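Local coordinates for 2-hydroxyethylphosphonate dioxygenase (Streptomyces viridochromogenes, PDB 4YAR), which is a non-heme iron dioxygenase that converts 2-hydroxyethylphosphonate to hydroxymethylphosphonate and formate in bialaphos biosynthesis, at residues G171-H176 / S324-A329; R193-T198 / L403-G408; A253-A258 / L276-R281; R242-T247 / R281-D286. The protein carries 1 engineered substitution. All blocks are in the same frame, centred on the assembly; numbering follows the deposited sequence. Where two conformers were deposited one is given.

Interaction 1: residues G171-H176 / S324-A329; sequences GDSYVH and SMASAA. Engineered in segment 171-176: H176 (natural residue Glu).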
loop_
_atom_site.group_PDB
_atom_site.type_symbol
_atom_site.label_atom_id
_atom_site.label_comp_id
_atom_site.label_asym_id
_atom_site.label_seq_id
_atom_site.Cartn_x
_atom_site.Cartn_y
_atom_site.Cartn_z
ATOM N N GLY A 171 -0.690 5.788 -21.685
ATOM C CA GLY A 171 -1.762 6.766 -21.486
ATOM C C GLY A 171 -1.614 7.613 -20.228
ATOM O O GLY A 171 -0.670 7.473 -19.501
ATOM N N ASP A 172 -2.561 8.489 -20.043
ATOM C CA ASP A 172 -2.639 9.320 -18.857
ATOM C C ASP A 172 -2.834 8.427 -17.624
ATOM O O ASP A 172 -3.441 7.300 -17.706
ATOM C CB ASP A 172 -3.843 10.289 -18.953
ATOM C CG ASP A 172 -3.700 11.443 -19.977
ATOM O OD1 ASP A 172 -2.633 11.743 -20.537
ATOM O OD2 ASP A 172 -4.761 12.062 -20.292
ATOM N N SER A 173 -2.438 8.953 -16.461
ATOM C CA SER A 173 -2.692 8.290 -15.198
ATOM C C SER A 173 -3.068 9.284 -14.151
ATOM O O SER A 173 -2.741 10.452 -14.283
ATOM C CB SER A 173 -1.470 7.454 -14.734
ATOM O OG SER A 173 -0.318 8.276 -14.651
ATOM N N TYR A 174 -3.748 8.833 -13.127
ATOM C CA TYR A 174 -4.027 9.653 -11.982
ATOM C C TYR A 174 -4.254 8.816 -10.715
ATOM O O TYR A 174 -4.563 7.595 -10.768
ATOM C CB TYR A 174 -5.241 10.568 -12.231
ATOM C CG TYR A 174 -6.584 9.866 -12.102
ATOM C CD1 TYR A 174 -7.028 8.916 -13.017
ATOM C CD2 TYR A 174 -7.435 10.190 -11.030
ATOM C CE1 TYR A 174 -8.246 8.285 -12.862
ATOM C CE2 TYR A 174 -8.653 9.586 -10.884
ATOM C CZ TYR A 174 -9.078 8.648 -11.795
ATOM O OH TYR A 174 -10.301 8.040 -11.560
ATOM N N VAL A 175 -4.237 9.517 -9.584
ATOM C CA VAL A 175 -4.511 8.905 -8.312
ATOM C C VAL A 175 -5.877 9.344 -7.881
ATOM O O VAL A 175 -6.148 10.544 -7.734
ATOM C CB VAL A 175 -3.556 9.299 -7.225
ATOM C CG1 VAL A 175 -4.034 8.639 -5.919
ATOM C CG2 VAL A 175 -2.170 8.843 -7.603
ATOM N N HIS A 176 -6.653 8.310 -7.580
ATOM C CA HIS A 176 -8.018 8.416 -7.176
ATOM C C HIS A 176 -7.972 8.571 -5.661
ATOM O O HIS A 176 -7.253 7.846 -4.923
ATOM C CB HIS A 176 -8.802 7.179 -7.667
ATOM C CG HIS A 176 -10.262 7.235 -7.387
ATOM N ND1 HIS A 176 -11.054 8.308 -7.744
ATOM C CD2 HIS A 176 -11.077 6.351 -6.765
ATOM C CE1 HIS A 176 -12.294 8.078 -7.349
ATOM N NE2 HIS A 176 -12.337 6.883 -6.784
ATOM N N SER A 324 7.447 7.847 -15.255
ATOM C CA SER A 324 6.553 7.921 -14.112
ATOM C C SER A 324 5.104 7.916 -14.415
ATOM O O SER A 324 4.649 8.587 -15.317
ATOM C CB SER A 324 6.836 9.207 -13.315
ATOM O OG SER A 324 8.225 9.314 -12.963
ATOM N N MET A 325 4.359 7.152 -13.621
ATOM C CA MET A 325 2.914 7.305 -13.563
ATOM C C MET A 325 2.620 8.298 -12.471
ATOM O O MET A 325 3.558 8.817 -11.817
ATOM C CB MET A 325 2.171 6.005 -13.248
ATOM C CG MET A 325 2.456 4.921 -14.185
ATOM S SD MET A 325 1.340 3.555 -13.757
ATOM C CE MET A 325 2.069 2.348 -14.939
ATOM N N ALA A 326 1.355 8.692 -12.367
ATOM C CA ALA A 326 0.933 9.570 -11.298
ATOM C C ALA A 326 1.368 9.126 -9.888
ATOM O O ALA A 326 1.392 7.925 -9.561
ATOM C CB ALA A 326 -0.536 9.763 -11.387
ATOM N N SER A 327 1.629 10.118 -9.021
ATOM C CA SER A 327 1.987 9.870 -7.609
ATOM C C SER A 327 1.372 10.954 -6.716
ATOM O O SER A 327 0.936 12.008 -7.196
ATOM C CB SER A 327 3.499 9.836 -7.382
ATOM O OG SER A 327 4.129 11.051 -7.742
ATOM N N ALA A 328 1.404 10.695 -5.414
ATOM C CA ALA A 328 0.854 11.615 -4.467
ATOM C C ALA A 328 1.701 11.554 -3.223
ATOM O O ALA A 328 1.865 10.493 -2.680
ATOM C CB ALA A 328 -0.573 11.236 -4.154
ATOM N N ALA A 329 2.291 12.673 -2.793
ATOM C CA ALA A 329 3.091 12.675 -1.536
ATOM C C ALA A 329 2.321 12.327 -0.273
ATOM O O ALA A 329 2.927 11.851 0.683
ATOM C CB ALA A 329 3.803 14.017 -1.361
#

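Interaction 2: residues R193-T198 / L403-G408; sequences RIVSYT and LKFGSG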
loop_
_atom_site.group_PDB
_atom_site.type_symbol
_atom_site.label_atom_id
_atom_site.label_comp_id
_atom_site.label_asym_id
_atom_site.label_seq_id
_atom_site.Cartn_x
_atom_site.Cartn_y
_atom_site.Cartn_z
ATOM N N ARG A 193 -8.960 -0.173 -22.437
ATOM C CA ARG A 193 -8.793 -0.843 -21.145
ATOM C C ARG A 193 -8.039 0.012 -20.178
ATOM O O ARG A 193 -7.272 0.865 -20.600
ATOM C CB ARG A 193 -8.033 -2.179 -21.300
ATOM C CG ARG A 193 -8.699 -3.158 -22.261
ATOM C CD ARG A 193 -8.013 -4.509 -22.146
ATOM N NE ARG A 193 -6.608 -4.377 -22.570
ATOM C CZ ARG A 193 -5.705 -5.319 -22.386
ATOM N NH1 ARG A 193 -6.055 -6.501 -21.880
ATOM N NH2 ARG A 193 -4.479 -5.116 -22.810
ATOM N N ILE A 194 -8.310 -0.179 -18.886
ATOM C CA ILE A 194 -7.538 0.493 -17.810
ATOM C C ILE A 194 -6.955 -0.527 -16.844
ATOM O O ILE A 194 -7.450 -1.668 -16.750
ATOM C CB ILE A 194 -8.328 1.555 -17.002
ATOM C CG1 ILE A 194 -9.379 0.875 -16.149
ATOM C CG2 ILE A 194 -8.959 2.630 -17.881
ATOM C CD1 ILE A 194 -10.239 1.784 -15.371
ATOM N N VAL A 195 -5.868 -0.161 -16.155
ATOM C CA VAL A 195 -5.530 -0.840 -14.906
ATOM C C VAL A 195 -5.897 0.024 -13.758
ATOM O O VAL A 195 -5.562 1.239 -13.778
ATOM C CB VAL A 195 -4.030 -1.139 -14.699
ATOM C CG1 VAL A 195 -3.793 -1.740 -13.305
ATOM C CG2 VAL A 195 -3.438 -1.922 -15.802
ATOM N N SER A 196 -6.558 -0.564 -12.759
ATOM C CA SER A 196 -6.837 0.114 -11.514
ATOM C C SER A 196 -6.071 -0.650 -10.450
ATOM O O SER A 196 -6.331 -1.843 -10.224
ATOM C CB SER A 196 -8.311 0.180 -11.196
ATOM O OG SER A 196 -8.542 0.861 -9.955
ATOM N N TYR A 197 -5.116 0.030 -9.838
ATOM C CA TYR A 197 -4.205 -0.534 -8.865
ATOM C C TYR A 197 -4.388 0.137 -7.485
ATOM O O TYR A 197 -4.027 1.313 -7.319
ATOM C CB TYR A 197 -2.755 -0.317 -9.288
ATOM C CG TYR A 197 -1.763 -0.998 -8.348
ATOM C CD1 TYR A 197 -1.562 -2.363 -8.412
ATOM C CD2 TYR A 197 -1.055 -0.274 -7.409
ATOM C CE1 TYR A 197 -0.700 -3.005 -7.551
ATOM C CE2 TYR A 197 -0.160 -0.875 -6.538
ATOM C CZ TYR A 197 0.032 -2.259 -6.616
ATOM O OH TYR A 197 0.908 -2.839 -5.740
ATOM N N THR A 198 -4.921 -0.628 -6.551
ATOM C CA THR A 198 -5.174 -0.107 -5.209
ATOM C C THR A 198 -3.997 -0.429 -4.268
ATOM O O THR A 198 -3.209 -1.325 -4.478
ATOM C CB THR A 198 -6.430 -0.709 -4.642
ATOM O OG1 THR A 198 -6.166 -2.100 -4.436
ATOM C CG2 THR A 198 -7.661 -0.519 -5.544
ATOM N N LEU A 403 4.458 -2.795 -16.993
ATOM C CA LEU A 403 4.044 -1.762 -15.999
ATOM C C LEU A 403 4.393 -2.290 -14.607
ATOM O O LEU A 403 4.214 -3.479 -14.346
ATOM C CB LEU A 403 2.542 -1.518 -16.112
ATOM C CG LEU A 403 1.933 -1.048 -17.442
ATOM C CD1 LEU A 403 0.526 -0.514 -17.305
ATOM C CD2 LEU A 403 2.820 -0.045 -18.091
ATOM N N LYS A 404 4.990 -1.414 -13.782
ATOM C CA LYS A 404 5.434 -1.750 -12.458
ATOM C C LYS A 404 4.619 -0.951 -11.454
ATOM O O LYS A 404 4.715 0.302 -11.380
ATOM C CB LYS A 404 6.898 -1.449 -12.271
ATOM C CG LYS A 404 7.367 -1.576 -10.838
ATOM C CD LYS A 404 8.875 -1.479 -10.850
ATOM C CE LYS A 404 9.460 -1.648 -9.461
ATOM N NZ LYS A 404 10.577 -2.559 -9.589
ATOM N N PHE A 405 3.887 -1.647 -10.633
ATOM C CA PHE A 405 3.092 -1.005 -9.558
ATOM C C PHE A 405 3.693 -1.413 -8.235
ATOM O O PHE A 405 4.235 -2.523 -8.064
ATOM C CB PHE A 405 1.598 -1.383 -9.628
ATOM C CG PHE A 405 0.904 -0.998 -10.896
ATOM C CD1 PHE A 405 0.381 0.296 -11.056
ATOM C CD2 PHE A 405 0.825 -1.869 -11.952
ATOM C CE1 PHE A 405 -0.306 0.659 -12.219
ATOM C CE2 PHE A 405 0.133 -1.520 -13.108
ATOM C CZ PHE A 405 -0.402 -0.248 -13.251
ATOM N N GLY A 406 3.489 -0.582 -7.212
ATOM C CA GLY A 406 3.952 -0.891 -5.932
ATOM C C GLY A 406 3.007 -0.468 -4.838
ATOM O O GLY A 406 2.377 0.547 -4.878
ATOM N N SER A 407 2.924 -1.335 -3.840
ATOM C CA SER A 407 2.099 -1.089 -2.660
ATOM C C SER A 407 2.667 -1.886 -1.482
ATOM O O SER A 407 3.631 -2.632 -1.647
ATOM C CB SER A 407 0.657 -1.511 -2.921
ATOM O OG SER A 407 0.521 -2.864 -3.393
ATOM N N GLY A 408 2.015 -1.833 -0.320
ATOM C CA GLY A 408 2.468 -2.717 0.767
ATOM C C GLY A 408 2.672 -1.919 2.038
ATOM O O GLY A 408 3.294 -0.846 2.023
HETATM O O HOH W 1 -2.245 -3.770 -3.681
#

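Interaction 3: residues A253-A258 / L276-R281; sequences AGVPPA and LRTLGR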
loop_
_atom_site.group_PDB
_atom_site.type_symbol
_atom_site.label_atom_id
_atom_site.label_comp_id
_atom_site.label_asym_id
_atom_site.label_seq_id
_atom_site.Cartn_x
_atom_site.Cartn_y
_atom_site.Cartn_z
ATOM N N ALA A 253 11.357 21.731 29.179
ATOM C CA ALA A 253 12.320 21.635 28.067
ATOM C C ALA A 253 13.347 22.768 28.053
ATOM O O ALA A 253 14.286 22.763 27.233
ATOM C CB ALA A 253 11.571 21.635 26.755
ATOM N N GLY A 254 13.173 23.723 28.956
ATOM C CA GLY A 254 13.983 24.962 28.973
ATOM C C GLY A 254 13.683 25.953 27.877
ATOM O O GLY A 254 14.562 26.732 27.542
ATOM N N VAL A 255 12.443 25.997 27.369
ATOM C CA VAL A 255 12.055 26.791 26.210
ATOM C C VAL A 255 11.164 27.896 26.607
ATOM O O VAL A 255 10.169 27.659 27.315
ATOM C CB VAL A 255 11.354 25.913 25.131
ATOM C CG1 VAL A 255 10.661 26.739 24.036
ATOM C CG2 VAL A 255 12.353 24.928 24.547
ATOM N N PRO A 256 11.492 29.138 26.170
ATOM C CA PRO A 256 10.605 30.225 26.490
ATOM C C PRO A 256 9.264 30.103 25.851
ATOM O O PRO A 256 9.144 29.711 24.692
ATOM C CB PRO A 256 11.348 31.499 25.969
ATOM C CG PRO A 256 12.765 31.092 25.873
ATOM C CD PRO A 256 12.739 29.626 25.535
ATOM N N PRO A 257 8.213 30.444 26.607
ATOM C CA PRO A 257 6.852 30.428 26.134
ATOM C C PRO A 257 6.613 30.961 24.738
ATOM O O PRO A 257 5.947 30.309 23.948
ATOM C CB PRO A 257 6.137 31.262 27.198
ATOM C CG PRO A 257 6.822 30.799 28.441
ATOM C CD PRO A 257 8.268 30.794 28.042
ATOM N N ALA A 258 7.160 32.133 24.441
ATOM C CA ALA A 258 7.048 32.756 23.134
ATOM C C ALA A 258 7.740 32.007 21.981
ATOM O O ALA A 258 7.337 32.137 20.831
ATOM C CB ALA A 258 7.620 34.187 23.214
ATOM N N LEU A 276 10.755 22.300 18.570
ATOM C CA LEU A 276 9.951 21.075 18.651
ATOM C C LEU A 276 10.784 19.845 18.982
ATOM O O LEU A 276 10.333 18.977 19.713
ATOM C CB LEU A 276 9.122 20.885 17.415
ATOM C CG LEU A 276 8.134 22.033 17.200
ATOM C CD1 LEU A 276 7.434 21.838 15.881
ATOM C CD2 LEU A 276 7.077 22.167 18.321
ATOM N N ARG A 277 12.005 19.822 18.476
ATOM C CA ARG A 277 12.908 18.741 18.749
ATOM C C ARG A 277 13.333 18.743 20.209
ATOM O O ARG A 277 13.410 17.696 20.816
ATOM C CB ARG A 277 14.134 18.782 17.878
ATOM C CG ARG A 277 14.924 17.480 17.981
ATOM C CD ARG A 277 15.710 17.247 16.704
ATOM N NE ARG A 277 16.278 15.913 16.656
ATOM C CZ ARG A 277 17.385 15.601 15.976
ATOM N NH1 ARG A 277 18.058 16.527 15.268
ATOM N NH2 ARG A 277 17.829 14.352 16.028
ATOM N N THR A 278 13.604 19.921 20.743
ATOM C CA THR A 278 14.017 20.077 22.122
ATOM C C THR A 278 12.849 19.661 23.059
ATOM O O THR A 278 13.055 18.938 24.049
ATOM C CB THR A 278 14.346 21.519 22.396
ATOM O OG1 THR A 278 15.493 21.888 21.622
ATOM C CG2 THR A 278 14.614 21.661 23.852
ATOM N N LEU A 279 11.633 20.079 22.695
ATOM C CA LEU A 279 10.459 19.612 23.428
ATOM C C LEU A 279 10.257 18.103 23.357
ATOM O O LEU A 279 9.991 17.434 24.379
ATOM C CB LEU A 279 9.192 20.273 22.892
ATOM C CG LEU A 279 8.434 21.143 23.866
ATOM C CD1 LEU A 279 9.109 22.497 23.968
ATOM C CD2 LEU A 279 7.029 21.325 23.341
ATOM N N GLY A 280 10.419 17.537 22.155
ATOM C CA GLY A 280 10.273 16.078 22.024
ATOM C C GLY A 280 11.267 15.293 22.828
ATOM O O GLY A 280 10.935 14.228 23.383
ATOM N N ARG A 281 12.499 15.738 22.829
ATOM C CA ARG A 281 13.566 15.063 23.632
ATOM C C ARG A 281 13.181 15.084 25.091
ATOM O O ARG A 281 13.316 14.080 25.799
ATOM C CB ARG A 281 14.946 15.798 23.550
ATOM C CG ARG A 281 15.714 15.598 22.260
ATOM C CD ARG A 281 17.210 15.942 22.417
ATOM N NE ARG A 281 17.839 16.134 21.107
ATOM C CZ ARG A 281 17.927 17.287 20.434
ATOM N NH1 ARG A 281 17.446 18.429 20.926
ATOM N NH2 ARG A 281 18.522 17.293 19.243
#

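Interaction 4: residues R242-T247 / R281-D286; sequences RAHTRT and RALGFD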
loop_
_atom_site.group_PDB
_atom_site.type_symbol
_atom_site.label_atom_id
_atom_site.label_comp_id
_atom_site.label_asym_id
_atom_site.label_seq_id
_atom_site.Cartn_x
_atom_site.Cartn_y
_atom_site.Cartn_z
ATOM N N ARG A 242 0.627 13.323 28.512
ATOM C CA ARG A 242 1.674 13.326 29.488
ATOM C C ARG A 242 1.404 14.178 30.704
ATOM O O ARG A 242 2.316 14.452 31.467
ATOM C CB ARG A 242 2.951 13.818 28.837
ATOM C CG ARG A 242 3.413 12.894 27.685
ATOM C CD ARG A 242 4.337 13.511 26.687
ATOM N NE ARG A 242 4.812 12.442 25.785
ATOM C CZ ARG A 242 4.114 11.923 24.785
ATOM N NH1 ARG A 242 2.931 12.395 24.470
ATOM N NH2 ARG A 242 4.643 10.930 24.073
ATOM N N ALA A 243 0.157 14.558 30.899
ATOM C CA ALA A 243 -0.289 15.385 32.041
ATOM C C ALA A 243 0.533 16.654 32.126
ATOM O O ALA A 243 0.960 17.107 33.213
ATOM C CB ALA A 243 -0.222 14.591 33.330
ATOM N N HIS A 244 0.726 17.211 30.946
ATOM C CA HIS A 244 1.410 18.514 30.774
ATOM C C HIS A 244 0.509 19.537 30.140
ATOM O O HIS A 244 -0.405 19.216 29.367
ATOM C CB HIS A 244 2.693 18.360 29.928
ATOM C CG HIS A 244 3.946 18.119 30.705
ATOM N ND1 HIS A 244 4.643 16.930 30.646
ATOM C CD2 HIS A 244 4.701 18.940 31.485
ATOM C CE1 HIS A 244 5.715 16.991 31.409
ATOM N NE2 HIS A 244 5.789 18.209 31.902
ATOM N N THR A 245 0.807 20.825 30.409
ATOM C CA THR A 245 0.229 21.959 29.706
ATOM C C THR A 245 1.330 22.597 28.862
ATOM O O THR A 245 2.495 22.253 29.029
ATOM C CB THR A 245 -0.283 23.071 30.687
ATOM O OG1 THR A 245 0.828 23.580 31.473
ATOM C CG2 THR A 245 -1.389 22.477 31.619
ATOM N N ARG A 246 0.974 23.536 27.982
ATOM C CA ARG A 246 1.994 24.268 27.241
ATOM C C ARG A 246 3.000 24.931 28.171
ATOM O O ARG A 246 4.185 24.898 27.928
ATOM C CB ARG A 246 1.414 25.286 26.282
ATOM C CG ARG A 246 0.741 24.659 25.092
ATOM C CD ARG A 246 0.475 25.680 23.983
ATOM N NE ARG A 246 -0.296 25.069 22.923
ATOM C CZ ARG A 246 -0.624 25.661 21.771
ATOM N NH1 ARG A 246 -0.216 26.907 21.512
ATOM N NH2 ARG A 246 -1.323 25.002 20.865
ATOM N N THR A 247 2.528 25.535 29.263
ATOM C CA THR A 247 3.406 26.082 30.272
ATOM C C THR A 247 4.358 25.123 30.959
ATOM O O THR A 247 5.538 25.408 30.939
ATOM C CB THR A 247 2.537 26.834 31.333
ATOM O OG1 THR A 247 1.694 27.770 30.652
ATOM C CG2 THR A 247 3.396 27.437 32.364
ATOM N N ARG A 281 12.499 15.738 22.829
ATOM C CA ARG A 281 13.566 15.063 23.632
ATOM C C ARG A 281 13.181 15.084 25.091
ATOM O O ARG A 281 13.316 14.080 25.799
ATOM C CB ARG A 281 14.946 15.798 23.550
ATOM C CG ARG A 281 15.714 15.598 22.260
ATOM C CD ARG A 281 17.210 15.942 22.417
ATOM N NE ARG A 281 17.839 16.134 21.107
ATOM C CZ ARG A 281 17.927 17.287 20.434
ATOM N NH1 ARG A 281 17.446 18.429 20.926
ATOM N NH2 ARG A 281 18.522 17.293 19.243
ATOM N N ALA A 282 12.695 16.239 25.552
ATOM C CA ALA A 282 12.428 16.425 26.978
ATOM C C ALA A 282 11.235 15.649 27.459
ATOM O O ALA A 282 11.256 15.161 28.583
ATOM C CB ALA A 282 12.226 17.886 27.291
ATOM N N LEU A 283 10.187 15.585 26.645
ATOM C CA LEU A 283 8.888 14.943 26.990
ATOM C C LEU A 283 8.655 13.536 26.482
ATOM O O LEU A 283 7.689 12.835 26.888
ATOM C CB LEU A 283 7.757 15.835 26.488
ATOM C CG LEU A 283 7.602 17.231 27.124
ATOM C CD1 LEU A 283 6.110 17.387 27.425
ATOM C CD2 LEU A 283 8.331 17.439 28.431
ATOM N N GLY A 284 9.545 13.077 25.599
ATOM C CA GLY A 284 9.464 11.698 25.140
ATOM C C GLY A 284 8.531 11.515 23.944
ATOM O O GLY A 284 7.733 10.567 23.928
ATOM N N PHE A 285 8.597 12.393 22.953
ATOM C CA PHE A 285 7.869 12.202 21.714
ATOM C C PHE A 285 8.712 12.521 20.481
ATOM O O PHE A 285 9.770 13.136 20.591
ATOM C CB PHE A 285 6.510 12.986 21.704
ATOM C CG PHE A 285 6.636 14.460 21.675
ATOM C CD1 PHE A 285 6.866 15.137 20.488
ATOM C CD2 PHE A 285 6.397 15.216 22.836
ATOM C CE1 PHE A 285 6.965 16.515 20.470
ATOM C CE2 PHE A 285 6.480 16.587 22.796
ATOM C CZ PHE A 285 6.775 17.237 21.644
ATOM N N ASP A 286 8.220 12.092 19.326
ATOM C CA ASP A 286 8.909 12.299 18.042
ATOM C C ASP A 286 8.370 13.553 17.344
ATOM O O ASP A 286 7.223 13.630 16.909
ATOM C CB ASP A 286 8.695 11.067 17.192
ATOM C CG ASP A 286 9.498 11.100 15.896
ATOM O OD1 ASP A 286 10.013 12.146 15.417
ATOM O OD2 ASP A 286 9.657 10.000 15.358
HETATM O O HOH W 2 6.526 9.286 25.812
#

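Interaction 1: residues G171-H176 / S324-A329
S173 and A326 meet through one hydrogen bond. The backbone N of A326 donates to S173 OG over 2.9 Å, with a nearly straight angle of 160° at the hydrogen. OG reaches the loop from a position between the backbone N and the carbonyl carbon of its own residue (chi1 56°). M325 packs beside the same oxygen, its CB 3.6 Å from S173 OG. One residue further on, the methyl of A326 rests against the strand backbone, with A326 CB 3.5 Å from Y174 CA. This is the tight and buried end of the contact. The Y174 side chain starts out from the other side of the strand, and its hydroxyl bonds W147 and Y184. Strand 173-176 is an outermost strand of the six-stranded antiparallel sheet. Residues 325-329 form a loop that leaves strand 320-324 of the other sheet. The contact thus joins the edge strand of one sheet of the cupin-type core to a loop that leaves the other sheet. Beyond A326 the packing is looser. V175 CG2 lies 4.2 Å from A326 CB and 4.5 Å from A328 CB, with no polar bond between the segments there. V175 also leans on I134 and L331, which lie outside the contact. S327 is exposed and its CB points away from the strand. A328 is partly exposed, and its side chain is about 5 Å from a bound sodium ion.

Interaction 2: residues R193-T198 / L403-G408
The strands that carry Y197 and F405 run nearly parallel, with axes 24° apart and 8.1 Å at closest approach, and they face each other without backbone hydrogen bonds. Side chains fill the gap. Those of Y197 and F405 lie alongside each other, pointing opposite ways, and form an offset stack. Their ring centroids are 4.8 Å apart and the planes are 21° from parallel. Each CB also makes a CH-pi contact with the other ring, but only that of F405 is centred over the face. F405 CB sits 3.3 Å from the centroid of the Y197 ring. Y197 CB is off-centre, 4.1 Å from the centroid of the F405 ring. F405 places its ring here with CG anti to its carbonyl carbon (chi1 -60°). V195 comes to meet F405 from its own strand, and its CG1 touches F405 CZ at 3.7 Å. The carbonyl oxygen of G406 lies at the edge of the Y197 ring. Nearby, a water links the segments: it donates to T198 O at 2.7 Å and is hydrogen-bonded to S407 OG at 2.9 Å. H357 adds a further ring beside Y197. S196 and T198 have their CB atoms pointing away from strand 403-407. S196 is a substrate-binding residue, and the T198 side chain is about 4 Å from that of the iron ligand H129. The arrangement is that of a cupin core, with aromatic packing between facing sheets and the metal site nearby.

Interaction 3: residues A253-A258 / L276-R281
V255 and T278 meet methyl to methyl because of their first torsions. V255 CG1 is anti to the backbone N (chi1 168°), which leaves CG2 anti to the carbonyl carbon and facing T278. T278 OG1 sits beside its backbone N (chi1 -66°), which puts the methyl CG2 opposite that N. The distance from V255 CG2 to T278 CG2 is 4.0 Å. L279 has an unusual first torsion of -117°, off the staggered values, and its CD1 reaches both A253 and V255. L279 CD1 lies 3.8 Å from A253 CB and 4.1 Å from V255 CG2. The V255 and L279 side chains run roughly perpendicular to each other. No hydrogen bond joins the two segments, so apolar packing carries this contact. Residues 254-256 form the turn between helix 246-253 and helix 257-265, the two helices of a helix-turn-helix motif inferred from relatives to be DNA-binding. G254, with positive phi, ends the first helix in a Schellman motif, and P256 is the N-cap of the second. Helix 270-283 lies against this turn. T278 also brings its methyl close to a backbone oxygen, with A253 O and T278 CG2 3.6 Å apart. The hydroxyl of T278 has its own partner: OG1 bonds T274 O one turn back in the same helix. Around the contact, V255 packs on V275 and A253 on A282. L279 also packs on L260 of helix 257-265 and on F285.

Interaction 4: residues R242-T247 / R281-D286
R242 grips two successive carbonyls at the end of helix 270-283. Both segments belong to the second cro/C1-type helix-turn-helix region, and this contact lies at its surface. The R242 side chain is extended from CG to NE. R242 NE donates to L283 O over 3.1 Å, bent to 137° at the hydrogen. R242 NH2 donates to G284 O, also over 3.1 Å, at 150°. L283 O lies near the guanidinium plane, whereas G284 O is tilted from it. Both donors stand above the planes of the carbonyls they bond. A water bridges the polar edge: it accepts from R242 NH2 at 3.0 Å and donates to G284 O at 2.6 Å. F285 CB lies over one guanidinium face, offset toward the rim, 3.7 Å from R242 NH2. The positive group at the C-terminal end of a helix is probably well matched to the helix dipole. Next to it, L283 CD1 lies over a face of the H244 ring, 4.0 Å from its centroid, as a CH-pi contact. In the next shell, L283 is backed by L239, A249 and A252, and the F285 ring meets that of F238. The backbone turns at A243, the positive-phi residue of a Schellman motif that ends helix 231-241. T245 then acts as N-cap of the helix starting at 246. The guanidinium has one more partner in helix 231-241: R242 NH1 bonds F238 O.

Overall arrangement
The contacts form two pairs. Interactions 1 and 2 lie in the beta core, with centres 10 Å apart. M325 joins them: its SD packs on F405 CE1 at 3.7 Å. Both come close to the active site. Strand 173-176 ends at H176, an engineered replacement of a glutamate at a substrate-binding position. The T198 side chain of interaction 2 is about 5 Å (nearest atoms) from a bound cadmium ion, and the Y174 side chain of interaction 1 about 8 Å from one. Interactions 3 and 4 belong to the helical region; their centres are 39 to 44 Å from those of interactions 1 and 2. They share R281 and helix 270-283, with centres 9 Å apart. G280 O and F285 N, 3.0 Å apart, are probably hydrogen-bonded.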